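Local coordinates for prolyl oligopeptidase (Novosphingobium capsulatum, PDB 1YR2), which probably hydrolyses oligopeptides on the carboxyl side of proline, and to some extent alanine, as a serine endopeptidase of the prolyl oligopeptidase family, at residues A[477-482]-A[518-523]. Sequence-based numbering, arbitrary orientation.
Sequences FIVRRK and GAFALA
Val479 and Phe520 form a hydrogen-bonded antiparallel pair, with Val479 N 2.7 Å from Phe520 O and Phe520 N 3.0 Å from Val479 O; the latter bond is nearly straight, 171° at the hydrogen. Two residues along, Phe477 and Leu522 repeat the pattern, Phe477 N reaching Leu522 O at 2.9 Å and Leu522 N returning a bond to Phe477 O. Ile478 and Ala521 make the intervening non-hydrogen-bonded pair, and Ala521 CA adds a CA-H...O contact to Phe477 O at 3.1 Å. Where the direct ladder ends, a water continues it, accepting from Arg481 N and donating to Gly518 O.

The axes of 477-481 and 519-523 approach to 4.7 Å, with 167° between their N-to-C directions, which makes strand 473-481 the antiparallel neighbour of 519-523 in the mixed eight-stranded sheet of the α/β-hydrolase domain. On its other flank, 519-523 runs parallel to 490-493.

Apolar contacts occur on both faces. Val479 and Phe520 lie side by side; with chi1 at -173°, Val479 directs CG1 anti to its backbone N and leaves CG2 at the edge of the Phe520 ring, 3.9 Å from CD2. Phe510 stacks on that ring. On the same face, Phe477 CD2 meets Leu522 CD2 at 4.2 Å. On the other face, Ile478 and Ala521 both touch Leu558 of helix 544-560, while the aliphatic part of Arg480 passes Ala519, CG to CB 3.7 Å. Arg480 bends at chi3, and Ile478 CG2 lies over one face of its guanidinium, offset toward the rim; NH2 forms a salt bridge with Glu462 on strand 459-467.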
# COMPACT_ATOMS: atom_id res chain seq x y z
N PHE A 477 11.05 -12.03 2.55
CA PHE A 477 11.32 -11.83 1.12
C PHE A 477 12.77 -11.44 0.99
O PHE A 477 13.32 -10.70 1.83
CB PHE A 477 10.51 -10.66 0.53
CG PHE A 477 9.03 -10.86 0.53
CD1 PHE A 477 8.46 -11.88 -0.21
CD2 PHE A 477 8.20 -10.06 1.30
CE1 PHE A 477 7.10 -12.11 -0.18
CE2 PHE A 477 6.82 -10.28 1.31
CZ PHE A 477 6.28 -11.29 0.55
N ILE A 478 13.43 -11.96 -0.03
CA ILE A 478 14.82 -11.59 -0.35
C ILE A 478 14.85 -11.25 -1.83
O ILE A 478 14.39 -12.05 -2.66
CB ILE A 478 15.72 -12.81 -0.08
CG1 ILE A 478 15.70 -13.15 1.41
CG2 ILE A 478 17.19 -12.51 -0.47
CD1 ILE A 478 16.17 -14.54 1.66
N VAL A 479 15.37 -10.08 -2.16
CA VAL A 479 15.25 -9.55 -3.50
C VAL A 479 16.63 -9.17 -3.95
O VAL A 479 17.31 -8.42 -3.29
CB VAL A 479 14.37 -8.28 -3.52
CG1 VAL A 479 14.12 -7.86 -4.96
CG2 VAL A 479 13.07 -8.54 -2.83
N ARG A 480 17.04 -9.71 -5.07
CA ARG A 480 18.41 -9.49 -5.57
C ARG A 480 18.42 -9.44 -7.07
O ARG A 480 17.69 -10.17 -7.74
CB ARG A 480 19.29 -10.65 -5.16
CG ARG A 480 19.67 -10.63 -3.70
CD ARG A 480 20.40 -11.86 -3.22
NE ARG A 480 19.55 -13.06 -3.25
CZ ARG A 480 19.91 -14.20 -2.70
NH1 ARG A 480 21.09 -14.31 -2.11
NH2 ARG A 480 19.12 -15.26 -2.76
N ARG A 481 19.27 -8.58 -7.60
CA ARG A 481 19.59 -8.63 -9.00
C ARG A 481 20.28 -9.98 -9.37
O ARG A 481 20.91 -10.60 -8.54
CB ARG A 481 20.47 -7.42 -9.33
CG ARG A 481 20.50 -7.05 -10.79
CD ARG A 481 21.22 -5.72 -10.96
NE ARG A 481 22.56 -5.76 -10.39
CZ ARG A 481 23.33 -4.71 -10.20
NH1 ARG A 481 22.86 -3.50 -10.45
NH2 ARG A 481 24.55 -4.84 -9.69
N LYS A 482 20.14 -10.39 -10.63
CA LYS A 482 20.57 -11.71 -11.08
C LYS A 482 22.10 -11.85 -11.27
O LYS A 482 22.60 -12.94 -11.61
CB LYS A 482 19.82 -12.12 -12.38
CG LYS A 482 18.40 -12.52 -12.13
CD LYS A 482 17.69 -13.05 -13.37
CE LYS A 482 16.26 -13.48 -13.01
NZ LYS A 482 15.53 -13.78 -14.25
N GLY A 518 23.14 -4.36 -4.09
CA GLY A 518 22.86 -4.78 -2.73
C GLY A 518 21.72 -5.78 -2.70
O GLY A 518 20.93 -5.85 -3.66
N ALA A 519 21.61 -6.55 -1.63
CA ALA A 519 20.47 -7.42 -1.40
C ALA A 519 19.48 -6.70 -0.52
O ALA A 519 19.89 -5.89 0.33
CB ALA A 519 20.89 -8.71 -0.77
N PHE A 520 18.20 -6.94 -0.78
CA PHE A 520 17.12 -6.41 0.02
C PHE A 520 16.34 -7.57 0.65
O PHE A 520 16.07 -8.60 0.00
CB PHE A 520 16.23 -5.50 -0.80
CG PHE A 520 14.98 -5.05 -0.10
CD1 PHE A 520 15.05 -4.12 0.93
CD2 PHE A 520 13.76 -5.59 -0.41
CE1 PHE A 520 13.90 -3.66 1.57
CE2 PHE A 520 12.59 -5.18 0.25
CZ PHE A 520 12.68 -4.20 1.26
N ALA A 521 16.04 -7.41 1.93
CA ALA A 521 15.26 -8.39 2.68
C ALA A 521 14.22 -7.68 3.49
O ALA A 521 14.44 -6.59 4.02
CB ALA A 521 16.20 -9.17 3.56
N LEU A 522 13.04 -8.27 3.57
CA LEU A 522 11.95 -7.72 4.34
C LEU A 522 11.30 -8.87 5.09
O LEU A 522 10.89 -9.85 4.47
CB LEU A 522 10.93 -7.05 3.42
CG LEU A 522 9.72 -6.36 4.09
CD1 LEU A 522 9.11 -5.33 3.21
CD2 LEU A 522 8.62 -7.36 4.49
N ALA A 523 11.25 -8.75 6.41
CA ALA A 523 10.67 -9.81 7.27
C ALA A 523 9.25 -9.43 7.70
O ALA A 523 9.00 -8.31 8.12
CB ALA A 523 11.54 -10.00 8.48
O HOH W 1 21.12 -6.80 -6.10